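Local coordinates for protein copper-transporting ATPase PAA1, chloroplastic (Arabidopsis thaliana, PDB 5LBD) that transports monovalent copper across the plastid envelope at the expense of ATP, this chain being its nucleotide-binding N-domain, at residues A[59-67]-A[75-83]; A[82-92]-A[116-124]. The protein carries 2 engineered substitutions. All blocks are in the same frame, centred on the assembly; numbering follows the deposited sequence. Where two conformers were deposited one is given.

Contact 1: A[59-67]-A[75-83]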
ATOM      1  N   THR A  59      10.626  -0.373 -12.885  1.00 61.89           N
ATOM      2  CA  THR A  59       9.944   0.230 -11.751  1.00 57.18           C
ATOM      3  C   THR A  59       8.653   0.907 -12.196  1.00 58.77           C
ATOM      4  O   THR A  59       8.653   1.726 -13.120  1.00 68.20           O
ATOM      5  CB  THR A  59      10.857   1.257 -11.072  1.00 71.52           C
ATOM      6  OG1 THR A  59      11.052   2.382 -11.945  1.00 82.31           O
ATOM      7  CG2 THR A  59      12.221   0.642 -10.727  1.00 64.67           C
HETATM    8  N   MSE A  60       7.553   0.527 -11.552  0.75 43.32           N
HETATM    9  CA  MSE A  60       6.297   1.252 -11.650  0.75 56.08           C
HETATM   10  C   MSE A  60       6.453   2.584 -10.960  0.75 38.82           C
HETATM   11  O   MSE A  60       7.047   2.645  -9.880  0.75 34.85           O
HETATM   12  CB  MSE A  60       5.166   0.492 -10.980  0.75 46.06           C
HETATM   13  CG  MSE A  60       5.037  -0.957 -11.366  0.75 65.22           C
HETATM   14 SE   MSE A  60       3.733  -1.756 -10.167  0.75 75.90          SE
HETATM   15  CE  MSE A  60       3.736  -3.597 -10.816  0.75 68.98           C
ATOM     16  N   LYS A  61       5.916   3.642 -11.555  1.00 42.64           N
ATOM     17  CA  LYS A  61       5.979   4.957 -10.942  1.00 38.64           C
ATOM     18  C   LYS A  61       4.595   5.578 -10.853  1.00 36.47           C
ATOM     19  O   LYS A  61       3.724   5.354 -11.702  1.00 36.13           O
ATOM     20  CB  LYS A  61       6.910   5.892 -11.731  1.00 46.22           C
ATOM     21  CG  LYS A  61       8.319   6.003 -11.148  1.00 62.96           C
ATOM     22  CD  LYS A  61       9.194   7.038 -11.890  1.00 59.69           C
ATOM     23  CE  LYS A  61       9.791   6.462 -13.179  1.00 73.89           C
ATOM     24  NZ  LYS A  61      10.992   7.225 -13.693  1.00 70.61           N
ATOM     25  N   ALA A  62       4.411   6.362  -9.803  1.00 30.35           N
ATOM     26  CA  ALA A  62       3.242   7.204  -9.691  1.00 30.03           C
ATOM     27  C   ALA A  62       3.255   8.259 -10.789  1.00 31.73           C
ATOM     28  O   ALA A  62       4.309   8.768 -11.181  1.00 33.60           O
ATOM     29  CB  ALA A  62       3.204   7.865  -8.311  1.00 33.28           C
ATOM     30  N   GLU A  63       2.072   8.602 -11.253  1.00 31.79           N
ATOM     31  CA  GLU A  63       1.968   9.686 -12.236  1.00 33.83           C
ATOM     32  C   GLU A  63       2.364  10.994 -11.573  1.00 33.44           C
ATOM     33  O   GLU A  63       1.989  11.276 -10.476  1.00 31.21           O
ATOM     34  CB  GLU A  63       0.586   9.824 -12.904  1.00 36.90           C
ATOM     35  CG  GLU A  63       0.158   8.634 -13.704  1.00 44.75           C
ATOM     36  CD  GLU A  63      -1.220   8.810 -14.390  1.00 58.38           C
ATOM     37  OE1 GLU A  63      -1.595   7.960 -15.215  1.00 60.32           O
ATOM     38  OE2 GLU A  63      -1.922   9.799 -14.065  1.00 51.61           O
ATOM     39  N   ASP A  64       3.075  11.828 -12.312  1.00 36.07           N
ATOM     40  CA  ASP A  64       3.528  13.096 -11.764  1.00 50.09           C
ATOM     41  C   ASP A  64       2.352  13.922 -11.274  1.00 36.17           C
ATOM     42  O   ASP A  64       1.327  14.043 -11.956  1.00 35.58           O
ATOM     43  CB  ASP A  64       4.306  13.876 -12.820  1.00 40.66           C
ATOM     44  CG  ASP A  64       5.484  13.103 -13.363  1.00 63.37           C
ATOM     45  OD1 ASP A  64       5.906  12.119 -12.714  1.00 75.41           O
ATOM     46  OD2 ASP A  64       5.992  13.491 -14.440  1.00 79.37           O
ATOM     47  N   GLY A  65       2.484  14.461 -10.069  1.00 33.65           N
ATOM     48  CA  GLY A  65       1.487  15.338  -9.511  1.00 41.45           C
ATOM     49  C   GLY A  65       0.256  14.673  -8.919  1.00 39.02           C
ATOM     50  O   GLY A  65      -0.647  15.385  -8.474  1.00 41.21           O
ATOM     51  N   THR A  66       0.171  13.336  -8.902  0.70 28.44           N
ATOM     52  CA  THR A  66      -1.009  12.664  -8.377  0.70 26.37           C
ATOM     53  C   THR A  66      -0.862  12.215  -6.928  0.70 24.68           C
ATOM     54  O   THR A  66      -1.847  11.781  -6.337  0.70 23.28           O
ATOM     55  CB  THR A  66      -1.377  11.436  -9.223  0.70 26.66           C
ATOM     56  OG1 THR A  66      -0.360  10.430  -9.091  0.70 26.88           O
ATOM     57  CG2 THR A  66      -1.557  11.828 -10.685  0.70 28.74           C
ATOM     58  N   PHE A  67       0.325  12.286  -6.341  1.00 25.06           N
ATOM     59  CA  PHE A  67       0.485  11.884  -4.951  1.00 23.74           C
ATOM     60  C   PHE A  67      -0.256  12.841  -4.028  1.00 23.26           C
ATOM     61  O   PHE A  67      -0.095  14.058  -4.134  1.00 24.39           O
ATOM     62  CB  PHE A  67       1.960  11.851  -4.561  1.00 25.36           C
ATOM     63  CG  PHE A  67       2.164  11.543  -3.118  1.00 23.53           C
ATOM     64  CD1 PHE A  67       2.175  10.243  -2.681  1.00 22.34           C
ATOM     65  CD2 PHE A  67       2.290  12.565  -2.184  1.00 26.10           C
ATOM     66  CE1 PHE A  67       2.342   9.937  -1.355  1.00 21.65           C
ATOM     67  CE2 PHE A  67       2.443  12.263  -0.833  1.00 24.82           C
ATOM     68  CZ  PHE A  67       2.457  10.953  -0.426  1.00 22.33           C
ATOM     69  N   ALA A  75      -2.271   7.677   2.035  1.00 15.22           N
ATOM     70  CA  ALA A  75      -1.813   8.295   0.808  1.00 14.20           C
ATOM     71  C   ALA A  75      -2.444   7.602  -0.383  1.00 13.95           C
ATOM     72  O   ALA A  75      -2.960   6.483  -0.283  1.00 14.03           O
ATOM     73  CB  ALA A  75      -0.284   8.244   0.683  1.00 17.54           C
ATOM     74  N   VAL A  76      -2.391   8.286  -1.522  1.00 15.55           N
ATOM     75  CA  VAL A  76      -2.928   7.780  -2.781  1.00 16.59           C
ATOM     76  C   VAL A  76      -2.115   8.367  -3.925  1.00 15.19           C
ATOM     77  O   VAL A  76      -1.607   9.492  -3.836  1.00 17.86           O
ATOM     78  CB  VAL A  76      -4.435   8.125  -2.903  1.00 17.33           C
ATOM     79  CG1 VAL A  76      -4.660   9.598  -2.785  1.00 21.41           C
ATOM     80  CG2 VAL A  76      -5.040   7.575  -4.218  1.00 21.03           C
ATOM     81  N   ALA A  77      -1.973   7.601  -5.005  1.00 16.70           N
ATOM     82  CA  ALA A  77      -1.395   8.111  -6.237  1.00 15.76           C
ATOM     83  C   ALA A  77      -1.952   7.258  -7.358  1.00 16.76           C
ATOM     84  O   ALA A  77      -2.552   6.207  -7.121  1.00 20.44           O
ATOM     85  CB  ALA A  77       0.147   8.090  -6.197  1.00 19.70           C
ATOM     86  N   ILE A  78      -1.766   7.709  -8.577  1.00 16.53           N
ATOM     87  CA  ILE A  78      -2.073   6.893  -9.736  1.00 18.40           C
ATOM     88  C   ILE A  78      -0.800   6.167 -10.116  1.00 19.07           C
ATOM     89  O   ILE A  78       0.223   6.791 -10.392  1.00 23.00           O
ATOM     90  CB  ILE A  78      -2.594   7.731 -10.900  1.00 20.66           C
ATOM     91  CG1 ILE A  78      -3.814   8.534 -10.457  1.00 22.90           C
ATOM     92  CG2 ILE A  78      -2.920   6.862 -12.120  1.00 25.67           C
ATOM     93  CD1 ILE A  78      -4.976   7.707 -10.040  1.00 32.05           C
ATOM     94  N   VAL A  79      -0.880   4.844 -10.175  1.00 20.11           N
ATOM     95  CA  VAL A  79       0.257   4.024 -10.569  1.00 21.68           C
ATOM     96  C   VAL A  79      -0.191   3.165 -11.730  1.00 24.62           C
ATOM     97  O   VAL A  79      -1.144   2.393 -11.591  1.00 26.69           O
ATOM     98  CB  VAL A  79       0.752   3.165  -9.401  1.00 22.01           C
ATOM     99  CG1 VAL A  79       1.974   2.354  -9.805  1.00 21.76           C
ATOM    100  CG2 VAL A  79       1.061   4.024  -8.230  1.00 20.31           C
ATOM    101  N   ASN A  80       0.475   3.320 -12.871  1.00 29.88           N
ATOM    102  CA  ASN A  80       0.115   2.611 -14.089  1.00 31.36           C
ATOM    103  C   ASN A  80      -1.396   2.583 -14.267  1.00 42.66           C
ATOM    104  O   ASN A  80      -2.015   1.530 -14.415  1.00 31.06           O
ATOM    105  CB  ASN A  80       0.698   1.202 -14.080  1.00 31.49           C
ATOM    106  CG  ASN A  80       2.229   1.195 -14.179  1.00 51.64           C
ATOM    107  OD1 ASN A  80       2.851   2.207 -14.523  1.00 50.38           O
ATOM    108  ND2 ASN A  80       2.839   0.044 -13.891  1.00 50.78           N
ATOM    109  N   ASN A  81      -1.997   3.771 -14.222  1.00 33.09           N
ATOM    110  CA  ASN A  81      -3.408   3.983 -14.507  1.00 27.41           C
ATOM    111  C   ASN A  81      -4.339   3.401 -13.451  1.00 27.53           C
ATOM    112  O   ASN A  81      -5.544   3.262 -13.700  1.00 38.37           O
ATOM    113  CB  ASN A  81      -3.788   3.430 -15.878  1.00 31.30           C
ATOM    114  CG  ASN A  81      -3.168   4.211 -16.996  1.00 43.19           C
ATOM    115  OD1 ASN A  81      -2.493   3.659 -17.859  1.00 60.21           O
ATOM    116  ND2 ASN A  81      -3.398   5.518 -16.991  1.00 48.18           N
ATOM    117  N   LYS A  82      -3.830   3.067 -12.272  1.00 25.79           N
ATOM    118  CA  LYS A  82      -4.664   2.572 -11.191  1.00 28.21           C
ATOM    119  C   LYS A  82      -4.607   3.532 -10.022  1.00 21.91           C
ATOM    120  O   LYS A  82      -3.543   4.060  -9.704  1.00 22.14           O
ATOM    121  CB  LYS A  82      -4.210   1.173 -10.744  1.00 29.61           C
ATOM    122  CG  LYS A  82      -4.399   0.123 -11.804  1.00 30.49           C
ATOM    123  CD  LYS A  82      -3.699  -1.161 -11.406  1.00 34.91           C
ATOM    124  CE  LYS A  82      -2.208  -1.115 -11.724  1.00 43.00           C
ATOM    125  NZ  LYS A  82      -1.976  -1.049 -13.189  1.00 49.61           N
ATOM    126  N   ARG A  83      -5.742   3.709  -9.326  1.00 22.52           N
ATOM    127  CA  ARG A  83      -5.762   4.492  -8.093  1.00 19.12           C
ATOM    128  C   ARG A  83      -5.337   3.595  -6.939  1.00 20.62           C
ATOM    129  O   ARG A  83      -6.101   2.726  -6.509  1.00 25.59           O
ATOM    130  CB  ARG A  83      -7.155   5.058  -7.820  1.00 22.57           C
ATOM    131  CG  ARG A  83      -7.794   5.758  -9.002  1.00 29.57           C
ATOM    132  CD  ARG A  83      -9.150   6.450  -8.635  1.00 41.34           C
ATOM    133  NE  ARG A  83     -10.216   5.515  -8.247  1.00 29.87           N
ATOM    134  CZ  ARG A  83     -10.465   5.138  -6.992  1.00 32.06           C
ATOM    135  NH1 ARG A  83      -9.734   5.617  -5.978  1.00 29.35           N
ATOM    136  NH2 ARG A  83     -11.455   4.277  -6.755  1.00 27.03           N
TER
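Ile-78 is the bump here, and the turn from Glu-63 to Thr-66 supplies the hollow that takes it. Its CG2 methyl presses on the carboxylate carbon of Glu-63, CG2 to CD 3.4 Å, while the CG1 branch reaches the other wall, crossing the Thr-66 side chain at about a right angle. Glu-63 can line the hollow because its chain, extended beyond CG, passes the isoleucine at a slant and brings the carboxylate end over CG2.

Two hydrogen bonds fix the backbone of Ile-78 beneath the turn. Its O accepts from Glu-63 N at 2.7 Å, nearly in line with the carbonyl. Its N gives an almost straight bond (171°) to Thr-66 OG1, 3.1 Å away. That hydroxyl sits between the backbone N and the carbonyl carbon of its own residue (chi1 67°), and from there it also donates to Glu-63 O. Since Thr-66 N donates to the same oxygen, Glu-63 O is gripped twice and the type II turn is stitched shut.

Small residues fill the remaining gaps: Ala-62 CB meets Ala-77 CB at 3.7 Å, and Ala-75 CB sits as close to CE1 of the Phe-67 ring. At the far end Met-60, a selenomethionine, passes across the Asn-80 amide, Met-60 CG lying 3.5 Å from Asn-80 ND2. Its CB rests against Val-79 CG1.

Hydrogen bonds and packing together lay the loop that follows helix 43-52 along strand 74-79, just before the chain enters edge strand 68-70. Helix 26-37 lies alongside, meeting Met-60, Ala-75 and Val-79.

Contact 2: A[82-92]-A[116-124]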
ATOM      1  N   LYS A  82      -3.830   3.067 -12.272  1.00 25.79           N
ATOM      2  CA  LYS A  82      -4.664   2.572 -11.191  1.00 28.21           C
ATOM      3  C   LYS A  82      -4.607   3.532 -10.022  1.00 21.91           C
ATOM      4  O   LYS A  82      -3.543   4.060  -9.704  1.00 22.14           O
ATOM      5  CB  LYS A  82      -4.210   1.173 -10.744  1.00 29.61           C
ATOM      6  CG  LYS A  82      -4.399   0.123 -11.804  1.00 30.49           C
ATOM      7  CD  LYS A  82      -3.699  -1.161 -11.406  1.00 34.91           C
ATOM      8  CE  LYS A  82      -2.208  -1.115 -11.724  1.00 43.00           C
ATOM      9  NZ  LYS A  82      -1.976  -1.049 -13.189  1.00 49.61           N
ATOM     10  N   ARG A  83      -5.742   3.709  -9.326  1.00 22.52           N
ATOM     11  CA  ARG A  83      -5.762   4.492  -8.093  1.00 19.12           C
ATOM     12  C   ARG A  83      -5.337   3.595  -6.939  1.00 20.62           C
ATOM     13  O   ARG A  83      -6.101   2.726  -6.509  1.00 25.59           O
ATOM     14  CB  ARG A  83      -7.155   5.058  -7.820  1.00 22.57           C
ATOM     15  CG  ARG A  83      -7.794   5.758  -9.002  1.00 29.57           C
ATOM     16  CD  ARG A  83      -9.150   6.450  -8.635  1.00 41.34           C
ATOM     17  NE  ARG A  83     -10.216   5.515  -8.247  1.00 29.87           N
ATOM     18  CZ  ARG A  83     -10.465   5.138  -6.992  1.00 32.06           C
ATOM     19  NH1 ARG A  83      -9.734   5.617  -5.978  1.00 29.35           N
ATOM     20  NH2 ARG A  83     -11.455   4.277  -6.755  1.00 27.03           N
ATOM     21  N   VAL A  84      -4.138   3.818  -6.417  1.00 18.74           N
ATOM     22  CA  VAL A  84      -3.540   2.945  -5.412  1.00 16.18           C
ATOM     23  C   VAL A  84      -3.541   3.708  -4.097  1.00 16.97           C
ATOM     24  O   VAL A  84      -2.957   4.790  -4.014  1.00 16.31           O
ATOM     25  CB  VAL A  84      -2.122   2.501  -5.795  1.00 16.27           C
ATOM     26  CG1 VAL A  84      -1.526   1.661  -4.683  1.00 17.07           C
ATOM     27  CG2 VAL A  84      -2.144   1.718  -7.079  1.00 19.19           C
ATOM     28  N   THR A  85      -4.193   3.153  -3.079  1.00 14.03           N
ATOM     29  CA  THR A  85      -4.261   3.760  -1.762  1.00 13.00           C
ATOM     30  C   THR A  85      -3.446   2.931  -0.787  1.00 16.69           C
ATOM     31  O   THR A  85      -3.404   1.705  -0.869  1.00 16.71           O
ATOM     32  CB  THR A  85      -5.687   3.857  -1.243  1.00 15.51           C
ATOM     33  OG1 THR A  85      -6.292   2.564  -1.318  1.00 17.93           O
ATOM     34  CG2 THR A  85      -6.456   4.839  -2.083  1.00 21.41           C
ATOM     35  N   VAL A  86      -2.829   3.612   0.169  1.00 15.74           N
ATOM     36  CA  VAL A  86      -2.023   3.011   1.212  1.00 12.72           C
ATOM     37  C   VAL A  86      -2.400   3.700   2.513  1.00 16.02           C
ATOM     38  O   VAL A  86      -2.127   4.896   2.675  1.00 15.10           O
ATOM     39  CB  VAL A  86      -0.530   3.172   0.958  1.00 15.00           C
ATOM     40  CG1 VAL A  86       0.225   2.488   2.004  1.00 17.15           C
ATOM     41  CG2 VAL A  86      -0.143   2.645  -0.429  1.00 16.63           C
ATOM     42  N   GLY A  87      -3.033   2.980   3.430  1.00 13.16           N
ATOM     43  CA  GLY A  87      -3.404   3.626   4.677  1.00 15.28           C
ATOM     44  C   GLY A  87      -4.325   2.810   5.538  1.00 15.71           C
ATOM     45  O   GLY A  87      -4.305   1.578   5.502  1.00 14.90           O
ATOM     46  N   THR A  88      -5.077   3.512   6.383  1.00 14.27           N
ATOM     47  CA  THR A  88      -6.003   2.820   7.253  1.00 12.64           C
ATOM     48  C   THR A  88      -7.106   2.146   6.441  1.00 14.59           C
ATOM     49  O   THR A  88      -7.374   2.486   5.289  1.00 15.59           O
ATOM     50  CB  THR A  88      -6.690   3.783   8.232  1.00 17.22           C
ATOM     51  OG1 THR A  88      -7.486   4.702   7.489  1.00 18.12           O
ATOM     52  CG2 THR A  88      -5.693   4.536   9.068  1.00 17.93           C
ATOM     53  N   LEU A  89      -7.799   1.226   7.101  1.00 16.69           N
ATOM     54  CA  LEU A  89      -8.952   0.597   6.472  1.00 17.38           C
ATOM     55  C   LEU A  89     -10.001   1.640   6.096  1.00 21.35           C
ATOM     56  O   LEU A  89     -10.583   1.580   5.006  1.00 18.31           O
ATOM     57  CB  LEU A  89      -9.528  -0.450   7.410  1.00 19.39           C
ATOM     58  CG  LEU A  89     -10.735  -1.234   6.887  1.00 23.34           C
ATOM     59  CD1 LEU A  89     -10.360  -1.957   5.592  1.00 26.42           C
ATOM     60  CD2 LEU A  89     -11.257  -2.197   7.913  1.00 32.06           C
ATOM     61  N   GLU A  90     -10.214   2.632   6.967  1.00 20.48           N
ATOM     62  CA  GLU A  90     -11.174   3.698   6.671  1.00 20.02           C
ATOM     63  C   GLU A  90     -10.768   4.462   5.429  1.00 16.31           C
ATOM     64  O   GLU A  90     -11.620   4.807   4.602  1.00 19.63           O
ATOM     65  CB  GLU A  90     -11.304   4.674   7.849  1.00 23.09           C
ATOM     66  CG  GLU A  90     -11.599   4.029   9.191  1.00 39.80           C
ATOM     67  CD  GLU A  90     -10.304   3.753   9.998  1.00 60.77           C
ATOM     68  OE1 GLU A  90      -9.710   2.656   9.835  1.00 27.66           O
ATOM     69  OE2 GLU A  90      -9.861   4.641  10.778  1.00 60.77           O
ATOM     70  N   TRP A  91      -9.465   4.738   5.284  1.00 16.29           N
ATOM     71  CA  TRP A  91      -8.951   5.487   4.139  1.00 14.44           C
ATOM     72  C   TRP A  91      -9.188   4.746   2.836  1.00 14.54           C
ATOM     73  O   TRP A  91      -9.662   5.319   1.850  1.00 16.53           O
ATOM     74  CB  TRP A  91      -7.455   5.739   4.345  1.00 16.26           C
ATOM     75  CG  TRP A  91      -6.691   6.302   3.235  1.00 13.48           C
ATOM     76  CD1 TRP A  91      -5.849   5.636   2.394  1.00 16.17           C
ATOM     77  CD2 TRP A  91      -6.635   7.680   2.860  1.00 16.62           C
ATOM     78  NE1 TRP A  91      -5.290   6.518   1.508  1.00 15.76           N
ATOM     79  CE2 TRP A  91      -5.753   7.785   1.779  1.00 15.83           C
ATOM     80  CE3 TRP A  91      -7.256   8.832   3.335  1.00 17.10           C
ATOM     81  CZ2 TRP A  91      -5.454   9.004   1.168  1.00 18.43           C
ATOM     82  CZ3 TRP A  91      -6.965  10.055   2.727  1.00 19.28           C
ATOM     83  CH2 TRP A  91      -6.088  10.132   1.648  1.00 16.21           C
ATOM     84  N   VAL A  92      -8.883   3.457   2.805  0.53 14.49           N
ATOM     85  CA  VAL A  92      -9.015   2.744   1.551  0.53 16.50           C
ATOM     86  C   VAL A  92     -10.479   2.527   1.202  0.53 16.32           C
ATOM     87  O   VAL A  92     -10.841   2.525   0.024  0.53 17.88           O
ATOM     88  CB  VAL A  92      -8.223   1.427   1.614  0.53 13.50           C
ATOM     89  CG1 VAL A  92      -6.746   1.714   1.962  0.53 14.09           C
ATOM     90  CG2 VAL A  92      -8.849   0.434   2.583  0.53 16.49           C
ATOM     91  N   VAL A 116      -1.010  -1.628   7.457  0.66 15.61           N
ATOM     92  CA  VAL A 116      -1.614  -0.749   6.466  0.66 17.94           C
ATOM     93  C   VAL A 116      -2.409  -1.585   5.475  0.66 18.04           C
ATOM     94  O   VAL A 116      -2.134  -2.769   5.244  0.66 19.49           O
ATOM     95  CB  VAL A 116      -0.562   0.127   5.747  0.66 25.49           C
ATOM     96  CG1 VAL A 116       0.301   0.834   6.774  0.66 36.22           C
ATOM     97  CG2 VAL A 116       0.298  -0.694   4.821  0.66 20.77           C
ATOM     98  N   TYR A 117      -3.441  -0.968   4.924  1.00 15.70           N
ATOM     99  CA  TYR A 117      -4.282  -1.565   3.909  1.00 12.74           C
ATOM    100  C   TYR A 117      -3.946  -0.941   2.560  1.00 15.14           C
ATOM    101  O   TYR A 117      -3.590   0.241   2.477  1.00 16.60           O
ATOM    102  CB  TYR A 117      -5.763  -1.383   4.242  1.00 15.52           C
ATOM    103  CG  TYR A 117      -6.203  -2.205   5.452  1.00 19.11           C
ATOM    104  CD1 TYR A 117      -5.982  -1.760   6.721  1.00 17.27           C
ATOM    105  CD2 TYR A 117      -6.748  -3.464   5.285  1.00 21.80           C
ATOM    106  CE1 TYR A 117      -6.343  -2.513   7.840  1.00 22.04           C
ATOM    107  CE2 TYR A 117      -7.138  -4.222   6.403  1.00 36.22           C
ATOM    108  CZ  TYR A 117      -6.912  -3.725   7.668  1.00 29.62           C
ATOM    109  OH  TYR A 117      -7.249  -4.431   8.792  1.00 28.89           O
ATOM    110  N   ILE A 118      -4.126  -1.731   1.521  1.00 15.60           N
ATOM    111  CA  ILE A 118      -3.842  -1.350   0.154  1.00 17.74           C
ATOM    112  C   ILE A 118      -5.118  -1.488  -0.652  1.00 16.43           C
ATOM    113  O   ILE A 118      -5.703  -2.579  -0.728  1.00 17.95           O
ATOM    114  CB  ILE A 118      -2.744  -2.215  -0.462  1.00 17.53           C
ATOM    115  CG1 ILE A 118      -1.515  -2.293   0.456  1.00 21.81           C
ATOM    116  CG2 ILE A 118      -2.383  -1.659  -1.817  1.00 20.28           C
ATOM    117  CD1 ILE A 118      -0.934  -0.973   0.827  1.00 21.59           C
ATOM    118  N   GLY A 119      -5.550  -0.386  -1.264  1.00 16.03           N
ATOM    119  CA  GLY A 119      -6.620  -0.425  -2.236  1.00 17.57           C
ATOM    120  C   GLY A 119      -6.065  -0.220  -3.634  1.00 16.52           C
ATOM    121  O   GLY A 119      -5.102   0.537  -3.837  1.00 19.21           O
ATOM    122  N   VAL A 120      -6.710  -0.857  -4.602  1.00 19.02           N
ATOM    123  CA  VAL A 120      -6.393  -0.679  -6.016  1.00 19.52           C
ATOM    124  C   VAL A 120      -7.715  -0.470  -6.725  1.00 21.49           C
ATOM    125  O   VAL A 120      -8.546  -1.384  -6.773  1.00 22.70           O
ATOM    126  CB  VAL A 120      -5.627  -1.868  -6.613  1.00 20.73           C
ATOM    127  CG1 VAL A 120      -5.269  -1.554  -8.026  1.00 28.98           C
ATOM    128  CG2 VAL A 120      -4.369  -2.089  -5.828  1.00 23.42           C
ATOM    129  N   ASP A 121      -7.950   0.755  -7.193  1.00 23.41           N
ATOM    130  CA  ASP A 121      -9.250   1.147  -7.732  1.00 25.23           C
ATOM    131  C   ASP A 121     -10.342   0.798  -6.714  1.00 25.03           C
ATOM    132  O   ASP A 121     -10.301   1.304  -5.586  1.00 30.06           O
ATOM    133  CB  ASP A 121      -9.469   0.499  -9.105  1.00 27.95           C
ATOM    134  CG  ASP A 121      -8.562   1.114 -10.197  1.00 44.14           C
ATOM    135  OD1 ASP A 121      -8.205   2.316 -10.095  1.00 35.91           O
ATOM    136  OD2 ASP A 121      -8.207   0.405 -11.164  1.00 41.66           O
ATOM    137  N   ASN A 122     -11.325  -0.036  -7.063  1.00 22.85           N
ATOM    138  CA  ASN A 122     -12.402  -0.324  -6.127  1.00 23.40           C
ATOM    139  C   ASN A 122     -12.197  -1.629  -5.370  1.00 23.99           C
ATOM    140  O   ASN A 122     -13.141  -2.138  -4.764  1.00 24.94           O
ATOM    141  CB  ASN A 122     -13.737  -0.306  -6.852  1.00 25.04           C
ATOM    142  CG  ASN A 122     -14.185   1.110  -7.177  1.00 36.34           C
ATOM    143  OD1 ASN A 122     -14.120   1.547  -8.325  1.00 33.88           O
ATOM    144  ND2 ASN A 122     -14.633   1.837  -6.162  1.00 39.42           N
ATOM    145  N   THR A 123     -10.972  -2.150  -5.348  1.00 22.92           N
ATOM    146  CA  THR A 123     -10.677  -3.438  -4.733  1.00 25.55           C
ATOM    147  C   THR A 123      -9.816  -3.254  -3.492  1.00 22.68           C
ATOM    148  O   THR A 123      -8.819  -2.519  -3.513  1.00 21.75           O
ATOM    149  CB  THR A 123      -9.975  -4.352  -5.729  1.00 34.51           C
ATOM    150  OG1 THR A 123     -10.856  -4.597  -6.824  1.00 37.88           O
ATOM    151  CG2 THR A 123      -9.619  -5.667  -5.074  1.00 38.40           C
ATOM    152  N   LEU A 124     -10.207  -3.911  -2.406  1.00 20.63           N
ATOM    153  CA  LEU A 124      -9.326  -3.996  -1.248  1.00 17.22           C
ATOM    154  C   LEU A 124      -8.350  -5.106  -1.574  1.00 20.24           C
ATOM    155  O   LEU A 124      -8.726  -6.277  -1.631  1.00 23.12           O
ATOM    156  CB  LEU A 124     -10.113  -4.289   0.024  1.00 20.93           C
ATOM    157  CG  LEU A 124      -9.356  -4.517   1.310  1.00 31.31           C
ATOM    158  CD1 LEU A 124      -8.514  -3.320   1.637  1.00 39.24           C
ATOM    159  CD2 LEU A 124     -10.341  -4.785   2.444  1.00 38.01           C
TER
HETATM  160  O   HOH W   1      -8.508   3.163  -4.565  1.00 24.54           O
HETATM  161  O   HOH W   2     -10.673   4.564 -10.877  1.00 44.80           O
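Leu-89 lies over one face of the Tyr-117 ring, its CB 4.0 Å from the ring centroid and 20° off the normal, a CH-pi contact displaced toward the rim. With CG anti to the backbone N (chi1 -179°), the leucine carries CD1 across the same face, to the CD2 and CE2 side. Gly-87 O lies at the ring edge, in its plane. One helical turn along, Val-92 CG2 wedges between Tyr-117 CB and Leu-124 CD1, 3.9 Å from each, so the start of helix 89-94 rests on the sheet. Thr-88 is the N-cap of that helix, its OG1 accepting from Trp-91 N.

Strands 82-87 and 116-120 are antiparallel neighbours in the middle of the sheet of this P-type ATPase nucleotide-binding domain, with helices 89-94 and 26-37 on opposite faces. Thr-85 and Gly-119 form one hydrogen-bonded pair, Gly-87 and Tyr-117 the next; in the latter both bonds lie in the carbonyl plane. Without a side chain, Gly-119 leaves room for Thr-85 OG1, which takes a weak bond from Gly-119 N. On the reverse face Val-86 and Ile-118 lie side by side, CG1 to CD1 3.8 Å, and helix 26-37 packs on Val-84, Val-86 and Ile-118.

Asp-121, in the type II' turn, reaches back so that OD1 takes Arg-83 N at 2.9 Å from above the carboxylate plane. Arg-83 O accepts from Asp-121 N, and one water donates to both Arg-83 O and Asp-121 O. The guanidinium makes no salt bridge to this carboxylate: a second water takes NE, and NH2 donates to His-95 O. The turn after strand 115-120 is thus probably held to Arg-83 mainly by backbone amides, one of them bonded to a charged carboxylate, and by bridging water.

Contact 1 closes before contact 2 opens; their centres are about 13 Å apart, and both reach the same antiparallel sheet. Strand 82-87 serves both: Lys-82 and Arg-83 belong to each, and the strand lies between 74-79, which carries contact 1, and 115-120, which carries contact 2. They also touch directly, through Ala-75 N to Val-86 O and Ala-75 O to Trp-91 NE1, both probable hydrogen bonds. Helix 26-37 meets side chains of both. Contact 1 ties an outer loop to the sheet, whereas contact 2 lies nearer the chain centre; together they connect the edge-side loop with the middle of the nucleotide-binding domain.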